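Local structure of CrmK (Actinoalloteichus sp. WH1-2216-6, 5I1V) at residues Ala233-Ala238 with Val306-Ser311; Trp297-Leu302 with Pro310-Arg315. The protein is an FAD-linked oxidase with covalently bound flavin, involved in recycling a shunt product of caerulomycin biosynthesis. One frame throughout, in Å; residues are numbered along the deposited sequence.

Contact 1 of 2, residues Ala233-Ala238 with Val306-Ser311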
ATOM      1  N   ALA A 233       2.776   4.071 -30.616  1.00 29.74           N
ATOM      2  CA  ALA A 233       3.606   4.022 -31.844  1.00 31.95           C
ATOM      3  C   ALA A 233       2.769   3.639 -33.063  1.00 33.58           C
ATOM      4  O   ALA A 233       3.188   3.861 -34.209  1.00 32.77           O
ATOM      5  CB  ALA A 233       4.731   3.024 -31.650  1.00 33.42           C
ATOM      6  N   GLU A 234       1.611   3.019 -32.819  1.00 30.57           N
ATOM      7  CA  GLU A 234       0.764   2.519 -33.880  1.00 34.49           C
ATOM      8  C   GLU A 234      -0.520   3.303 -34.034  1.00 34.67           C
ATOM      9  O   GLU A 234      -1.336   2.959 -34.844  1.00 36.73           O
ATOM     10  CB  GLU A 234       0.427   1.052 -33.632  1.00 37.27           C
ATOM     11  CG  GLU A 234       1.582   0.120 -33.870  1.00 41.06           C
ATOM     12  CD  GLU A 234       1.683  -0.997 -32.850  1.00 45.19           C
ATOM     13  OE1 GLU A 234       0.659  -1.622 -32.471  1.00 44.67           O
ATOM     14  OE2 GLU A 234       2.832  -1.265 -32.431  1.00 53.35           O
ATOM     15  N   LEU A 235      -0.681   4.368 -33.276  1.00 35.78           N
ATOM     16  CA  LEU A 235      -1.950   5.059 -33.168  1.00 40.47           C
ATOM     17  C   LEU A 235      -1.997   6.245 -34.114  1.00 42.99           C
ATOM     18  O   LEU A 235      -1.004   6.962 -34.257  1.00 51.24           O
ATOM     19  CB  LEU A 235      -2.091   5.534 -31.712  1.00 42.19           C
ATOM     20  CG  LEU A 235      -3.403   6.048 -31.154  1.00 43.40           C
ATOM     21  CD1 LEU A 235      -4.534   5.056 -31.395  1.00 44.13           C
ATOM     22  CD2 LEU A 235      -3.193   6.289 -29.669  1.00 44.52           C
ATOM     23  N   THR A 236      -3.109   6.420 -34.812  1.00 40.62           N
ATOM     24  CA  THR A 236      -3.350   7.649 -35.559  1.00 38.80           C
ATOM     25  C   THR A 236      -4.479   8.427 -34.903  1.00 35.30           C
ATOM     26  O   THR A 236      -5.174   7.902 -34.056  1.00 30.81           O
ATOM     27  CB  THR A 236      -3.790   7.397 -36.997  1.00 39.02           C
ATOM     28  OG1 THR A 236      -5.090   6.791 -37.013  1.00 40.96           O
ATOM     29  CG2 THR A 236      -2.768   6.505 -37.735  1.00 40.05           C
ATOM     30  N   GLU A 237      -4.675   9.666 -35.345  1.00 35.49           N
ATOM     31  CA  GLU A 237      -5.755  10.476 -34.836  1.00 35.72           C
ATOM     32  C   GLU A 237      -7.079   9.821 -35.071  1.00 33.91           C
ATOM     33  O   GLU A 237      -7.930   9.810 -34.180  1.00 30.63           O
ATOM     34  CB  GLU A 237      -5.784  11.876 -35.452  1.00 39.57           C
ATOM     35  CG  GLU A 237      -6.957  12.672 -34.892  1.00 40.82           C
ATOM     36  CD  GLU A 237      -7.184  13.997 -35.564  1.00 42.86           C
ATOM     37  OE1 GLU A 237      -6.258  14.807 -35.571  1.00 45.20           O
ATOM     38  OE2 GLU A 237      -8.303  14.226 -36.070  1.00 48.65           O
ATOM     39  N   ALA A 238      -7.276   9.288 -36.270  1.00 31.73           N
ATOM     40  CA  ALA A 238      -8.549   8.639 -36.591  1.00 33.40           C
ATOM     41  C   ALA A 238      -8.792   7.403 -35.737  1.00 33.02           C
ATOM     42  O   ALA A 238      -9.907   7.175 -35.235  1.00 32.04           O
ATOM     43  CB  ALA A 238      -8.588   8.284 -38.079  1.00 36.77           C
ATOM     44  N   VAL A 306     -11.028   0.233 -36.011  1.00 33.32           N
ATOM     45  CA  VAL A 306      -9.817   0.742 -35.362  1.00 33.63           C
ATOM     46  C   VAL A 306      -8.656  -0.102 -35.871  1.00 33.93           C
ATOM     47  O   VAL A 306      -8.659  -1.315 -35.697  1.00 33.51           O
ATOM     48  CB  VAL A 306      -9.930   0.582 -33.810  1.00 33.91           C
ATOM     49  CG1 VAL A 306      -8.624   0.940 -33.103  1.00 33.21           C
ATOM     50  CG2 VAL A 306     -11.071   1.430 -33.293  1.00 31.85           C
ATOM     51  N   ALA A 307      -7.667   0.529 -36.501  1.00 35.85           N
ATOM     52  CA  ALA A 307      -6.577  -0.217 -37.128  1.00 37.83           C
ATOM     53  C   ALA A 307      -5.618  -0.859 -36.112  1.00 40.14           C
ATOM     54  O   ALA A 307      -5.256  -2.007 -36.288  1.00 41.46           O
ATOM     55  CB  ALA A 307      -5.806   0.662 -38.126  1.00 40.46           C
ATOM     56  N   VAL A 308      -5.235  -0.138 -35.048  1.00 42.35           N
ATOM     57  CA  VAL A 308      -4.283  -0.668 -34.028  1.00 41.96           C
ATOM     58  C   VAL A 308      -4.896  -1.862 -33.326  1.00 40.14           C
ATOM     59  O   VAL A 308      -5.992  -1.738 -32.781  1.00 43.46           O
ATOM     60  CB  VAL A 308      -3.967   0.308 -32.864  1.00 43.50           C
ATOM     61  CG1 VAL A 308      -2.659  -0.091 -32.191  1.00 43.95           C
ATOM     62  CG2 VAL A 308      -3.924   1.744 -33.306  1.00 45.78           C
ATOM     63  N   ALA A 309      -4.203  -2.994 -33.302  1.00 38.75           N
ATOM     64  CA  ALA A 309      -4.672  -4.159 -32.537  1.00 38.33           C
ATOM     65  C   ALA A 309      -4.150  -3.951 -31.131  1.00 38.97           C
ATOM     66  O   ALA A 309      -2.987  -3.588 -30.971  1.00 35.35           O
ATOM     67  CB  ALA A 309      -4.093  -5.441 -33.100  1.00 38.52           C
ATOM     68  N   PRO A 310      -4.989  -4.187 -30.105  1.00 36.52           N
ATOM     69  CA  PRO A 310      -4.460  -4.049 -28.748  1.00 36.48           C
ATOM     70  C   PRO A 310      -3.841  -5.337 -28.204  1.00 34.14           C
ATOM     71  O   PRO A 310      -4.248  -6.415 -28.614  1.00 36.34           O
ATOM     72  CB  PRO A 310      -5.714  -3.742 -27.937  1.00 37.80           C
ATOM     73  CG  PRO A 310      -6.798  -4.508 -28.642  1.00 39.95           C
ATOM     74  CD  PRO A 310      -6.440  -4.456 -30.113  1.00 39.32           C
ATOM     75  N   SER A 311      -2.905  -5.225 -27.264  1.00 32.25           N
ATOM     76  CA  SER A 311      -2.460  -6.366 -26.478  1.00 33.05           C
ATOM     77  C   SER A 311      -3.425  -6.550 -25.323  1.00 35.09           C
ATOM     78  O   SER A 311      -3.872  -5.583 -24.745  1.00 32.73           O
ATOM     79  CB  SER A 311      -1.110  -6.115 -25.849  1.00 35.71           C
ATOM     80  OG  SER A 311      -0.185  -5.572 -26.755  1.00 44.69           O
TER
HETATM   81  O   HOH W   1      -1.115  -2.022 -29.925  1.00 32.81           O
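Val-308 presses both of its methyl groups against the end of a short 3-10 segment at Glu-234 and the following Leu-235, and its CA lies 6.0 Å from the CA of Glu-234, the shortest such separation between the two segments. Its branches divide the work. CG1, anti to the backbone N (chi1 -159°), meets the side chain of Glu-234, with CB 3.6 Å away and OE1 at a similar range. CG2 faces the backbone instead, lying 3.2 Å from the carbonyl O of Glu-234, and also touches Leu-235, whose CD1 is 3.9 Å from it. No direct hydrogen bond joins the segments; the polar link runs through one water. That water donates to Glu-234 OE1 at 3.1 Å and to Ala-309 O at 2.7 Å, bridging two oxygens that are themselves 4.4 Å apart. The Glu-234 chain bends at chi2 (140°), which brings OE1 alongside CG1 and to the bridging water. Were Val-308 cut back to an alanine, Leu-235 CD1 and Glu-234 CB would probably lose their apolar partners, leaving a gap between Leu-235 and the loop. The contact lies far from the flavin and ties together two connections. Residues 233-238 lead from strand 222-231 into helix 237-253, where Thr-236 is the N-cap and its OG1 bonds to Asp-239 N; Asp-239 OD1 in turn accepts a hydrogen bond from Ala-307 N. Residues 306-311 run from helix 291-303 to strand 311-318, outermost in its sheet within this chain, whose Ser-311 pairs through its backbone with Ser-229 of strand 222-231.

Contact 2 of 2, residues Trp297-Leu302 with Pro310-Arg315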
ATOM      1  N   TRP A 297     -17.611  -9.704 -26.235  1.00 31.30           N
ATOM      2  CA  TRP A 297     -18.447  -8.812 -27.052  1.00 33.23           C
ATOM      3  C   TRP A 297     -18.033  -7.386 -26.874  1.00 33.22           C
ATOM      4  O   TRP A 297     -17.947  -6.624 -27.848  1.00 29.74           O
ATOM      5  CB  TRP A 297     -19.946  -8.919 -26.725  1.00 34.22           C
ATOM      6  CG  TRP A 297     -20.531 -10.236 -27.059  1.00 37.47           C
ATOM      7  CD1 TRP A 297     -20.067 -11.138 -27.996  1.00 39.70           C
ATOM      8  CD2 TRP A 297     -21.693 -10.823 -26.473  1.00 38.43           C
ATOM      9  NE1 TRP A 297     -20.867 -12.258 -27.996  1.00 42.64           N
ATOM     10  CE2 TRP A 297     -21.872 -12.090 -27.075  1.00 41.67           C
ATOM     11  CE3 TRP A 297     -22.606 -10.402 -25.496  1.00 40.61           C
ATOM     12  CZ2 TRP A 297     -22.932 -12.944 -26.723  1.00 46.40           C
ATOM     13  CZ3 TRP A 297     -23.650 -11.261 -25.129  1.00 42.20           C
ATOM     14  CH2 TRP A 297     -23.816 -12.506 -25.759  1.00 44.16           C
ATOM     15  N   PHE A 298     -17.773  -7.021 -25.617  1.00 28.58           N
ATOM     16  CA  PHE A 298     -17.364  -5.666 -25.317  1.00 29.42           C
ATOM     17  C   PHE A 298     -16.008  -5.373 -25.973  1.00 29.97           C
ATOM     18  O   PHE A 298     -15.868  -4.392 -26.675  1.00 30.52           O
ATOM     19  CB  PHE A 298     -17.349  -5.444 -23.790  1.00 29.12           C
ATOM     20  CG  PHE A 298     -16.620  -4.205 -23.362  1.00 27.37           C
ATOM     21  CD1 PHE A 298     -17.125  -2.973 -23.675  1.00 26.95           C
ATOM     22  CD2 PHE A 298     -15.442  -4.285 -22.589  1.00 27.84           C
ATOM     23  CE1 PHE A 298     -16.452  -1.812 -23.288  1.00 29.51           C
ATOM     24  CE2 PHE A 298     -14.783  -3.138 -22.183  1.00 27.21           C
ATOM     25  CZ  PHE A 298     -15.286  -1.902 -22.536  1.00 27.28           C
ATOM     26  N   LEU A 299     -15.033  -6.256 -25.780  1.00 30.24           N
ATOM     27  CA  LEU A 299     -13.703  -6.052 -26.323  1.00 32.55           C
ATOM     28  C   LEU A 299     -13.737  -5.975 -27.883  1.00 31.55           C
ATOM     29  O   LEU A 299     -13.028  -5.181 -28.478  1.00 32.55           O
ATOM     30  CB  LEU A 299     -12.754  -7.147 -25.849  1.00 32.87           C
ATOM     31  CG  LEU A 299     -12.451  -7.185 -24.341  1.00 35.43           C
ATOM     32  CD1 LEU A 299     -11.614  -8.410 -24.046  1.00 36.29           C
ATOM     33  CD2 LEU A 299     -11.736  -5.917 -23.875  1.00 35.86           C
ATOM     34  N   ALA A 300     -14.594  -6.763 -28.518  1.00 33.45           N
ATOM     35  CA  ALA A 300     -14.759  -6.687 -29.987  1.00 33.94           C
ATOM     36  C   ALA A 300     -15.332  -5.345 -30.440  1.00 35.79           C
ATOM     37  O   ALA A 300     -14.865  -4.783 -31.441  1.00 33.09           O
ATOM     38  CB  ALA A 300     -15.636  -7.827 -30.493  1.00 36.09           C
ATOM     39  N   GLU A 301     -16.322  -4.806 -29.731  1.00 34.94           N
ATOM     40  CA  GLU A 301     -16.895  -3.515 -30.142  1.00 38.79           C
ATOM     41  C   GLU A 301     -15.873  -2.392 -30.093  1.00 37.73           C
ATOM     42  O   GLU A 301     -15.856  -1.508 -30.961  1.00 36.84           O
ATOM     43  CB  GLU A 301     -18.081  -3.087 -29.286  1.00 43.21           C
ATOM     44  CG  GLU A 301     -19.362  -3.854 -29.541  1.00 48.70           C
ATOM     45  CD  GLU A 301     -20.625  -3.007 -29.418  1.00 53.32           C
ATOM     46  OE1 GLU A 301     -20.571  -1.747 -29.458  1.00 54.63           O
ATOM     47  OE2 GLU A 301     -21.704  -3.622 -29.288  1.00 62.29           O
ATOM     48  N   LEU A 302     -15.017  -2.406 -29.075  1.00 37.46           N
ATOM     49  CA  LEU A 302     -13.976  -1.388 -28.986  1.00 37.47           C
ATOM     50  C   LEU A 302     -13.128  -1.326 -30.208  1.00 35.60           C
ATOM     51  O   LEU A 302     -12.677  -0.250 -30.583  1.00 39.56           O
ATOM     52  CB  LEU A 302     -13.029  -1.658 -27.824  1.00 37.11           C
ATOM     53  CG  LEU A 302     -13.579  -1.369 -26.440  1.00 36.90           C
ATOM     54  CD1 LEU A 302     -12.407  -1.369 -25.463  1.00 37.79           C
ATOM     55  CD2 LEU A 302     -14.301  -0.047 -26.398  1.00 37.78           C
ATOM     56  N   PRO A 310      -4.989  -4.187 -30.105  1.00 36.52           N
ATOM     57  CA  PRO A 310      -4.460  -4.049 -28.748  1.00 36.48           C
ATOM     58  C   PRO A 310      -3.841  -5.337 -28.204  1.00 34.14           C
ATOM     59  O   PRO A 310      -4.248  -6.415 -28.614  1.00 36.34           O
ATOM     60  CB  PRO A 310      -5.714  -3.742 -27.937  1.00 37.80           C
ATOM     61  CG  PRO A 310      -6.798  -4.508 -28.642  1.00 39.95           C
ATOM     62  CD  PRO A 310      -6.440  -4.456 -30.113  1.00 39.32           C
ATOM     63  N   SER A 311      -2.905  -5.225 -27.264  1.00 32.25           N
ATOM     64  CA  SER A 311      -2.460  -6.366 -26.478  1.00 33.05           C
ATOM     65  C   SER A 311      -3.425  -6.550 -25.323  1.00 35.09           C
ATOM     66  O   SER A 311      -3.872  -5.583 -24.745  1.00 32.73           O
ATOM     67  CB  SER A 311      -1.110  -6.115 -25.849  1.00 35.71           C
ATOM     68  OG  SER A 311      -0.185  -5.572 -26.755  1.00 44.69           O
ATOM     69  N   LEU A 312      -3.654  -7.783 -24.930  1.00 36.94           N
ATOM     70  CA  LEU A 312      -4.709  -8.108 -23.991  1.00 40.05           C
ATOM     71  C   LEU A 312      -4.256  -9.299 -23.135  1.00 42.02           C
ATOM     72  O   LEU A 312      -3.682 -10.249 -23.652  1.00 39.05           O
ATOM     73  CB  LEU A 312      -5.926  -8.455 -24.835  1.00 44.91           C
ATOM     74  CG  LEU A 312      -7.078  -9.301 -24.354  1.00 49.99           C
ATOM     75  CD1 LEU A 312      -7.887  -8.525 -23.330  1.00 52.68           C
ATOM     76  CD2 LEU A 312      -7.951  -9.658 -25.549  1.00 54.47           C
ATOM     77  N   THR A 313      -4.484  -9.214 -21.825  1.00 38.61           N
ATOM     78  CA  THR A 313      -4.411 -10.360 -20.933  1.00 38.56           C
ATOM     79  C   THR A 313      -5.763 -10.469 -20.232  1.00 35.52           C
ATOM     80  O   THR A 313      -6.401  -9.445 -19.936  1.00 32.68           O
ATOM     81  CB  THR A 313      -3.289 -10.221 -19.867  1.00 42.49           C
ATOM     82  OG1 THR A 313      -3.211 -11.425 -19.101  1.00 55.13           O
ATOM     83  CG2 THR A 313      -3.573  -9.119 -18.891  1.00 40.92           C
ATOM     84  N   ARG A 314      -6.210 -11.695 -20.013  1.00 32.85           N
ATOM     85  CA  ARG A 314      -7.483 -11.955 -19.339  1.00 34.20           C
ATOM     86  C   ARG A 314      -7.250 -12.985 -18.267  1.00 34.45           C
ATOM     87  O   ARG A 314      -6.462 -13.905 -18.479  1.00 29.93           O
ATOM     88  CB  ARG A 314      -8.533 -12.434 -20.353  1.00 35.71           C
ATOM     89  CG  ARG A 314      -8.958 -11.315 -21.311  1.00 36.27           C
ATOM     90  CD  ARG A 314      -9.991 -11.734 -22.360  1.00 37.84           C
ATOM     91  NE  ARG A 314     -11.268 -12.142 -21.779  1.00 35.66           N
ATOM     92  CZ  ARG A 314     -12.374 -12.404 -22.473  1.00 37.28           C
ATOM     93  NH1 ARG A 314     -12.397 -12.273 -23.798  1.00 39.24           N
ATOM     94  NH2 ARG A 314     -13.477 -12.780 -21.838  1.00 37.00           N
ATOM     95  N   ARG A 315      -7.921 -12.831 -17.117  1.00 31.38           N
ATOM     96  CA  ARG A 315      -7.794 -13.808 -16.049  1.00 32.35           C
ATOM     97  C   ARG A 315      -8.960 -13.642 -15.091  1.00 32.27           C
ATOM     98  O   ARG A 315      -9.674 -12.666 -15.150  1.00 28.99           O
ATOM     99  CB  ARG A 315      -6.490 -13.591 -15.299  1.00 32.87           C
ATOM    100  CG  ARG A 315      -6.411 -12.235 -14.585  1.00 35.82           C
ATOM    101  CD  ARG A 315      -5.035 -11.973 -13.960  1.00 39.38           C
ATOM    102  NE  ARG A 315      -4.669 -13.087 -13.084  1.00 38.66           N
ATOM    103  CZ  ARG A 315      -3.527 -13.182 -12.401  1.00 42.27           C
ATOM    104  NH1 ARG A 315      -2.622 -12.207 -12.423  1.00 42.90           N
ATOM    105  NH2 ARG A 315      -3.309 -14.268 -11.668  1.00 38.79           N
TER
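Leu-299 and Leu-312 reach toward each other tip to tip, one from a helix and the other from a strand, and their CD1 atoms meet at 3.8 Å. The backbones stay well apart: the nearest CA atoms, those of the same two leucines, are separated by 9.5 Å, and the side chains alone span the gap. On Leu-299 a single methyl does the touching. Its CD1 also lies 4.2 Å from Leu-312 CD2, and so rests against both ends of the isobutyl fork. Leu-312 sets CG anti to its own backbone N (chi1 157°), which extends the fork toward the helix. The arrangement is a helix laid on an antiparallel sheet: helix 291-303 packs against strand 311-318, the outermost strand of the eight-stranded sheet within this chain, while Phe-298, Leu-302 and Leu-299 itself touch Met-280 of strand 277-285 further in. Arg-314, two residues along the strand from Leu-312, approaches the same methyl from a direction opposed to that of Leu-299. Its chain bends at chi3 (64°), and Leu-299 CD1 touches it at CD, 4.1 Å away, and at NH1, 3.9 Å away, lying oblique to the guanidinium plane. The polar end of Arg-314 is engaged by the preceding turns of the helix, NH1 bonding to Ser-296 OG and NH2 to the carbonyl O of Glu-292, two bonds that would restrict rotation of the guanidinium group beside the leucine methyl.

In the fold
Followed from the N terminus, the chain leaves strand 222-231, passes through 233-238 and enters helix 237-253, then makes strands 265-271 and 277-285 and helix 291-303 before returning at 306-311. Contact 1 therefore closes a long loop of 67 intervening residues. Contact 2 closes a short one, with seven residues between 297-302 and 310-315. The two cross, since Leu-299 lies inside the span closed at Val-308 while Leu-312 and Arg-314 lie beyond it; the ranges overlap at Pro-310 and Ser-311. Their centres are 14 Å apart. Together they join the start of strand 311-318 and its approach to helix 291-303 and to the segment that follows neighbouring strand 222-231.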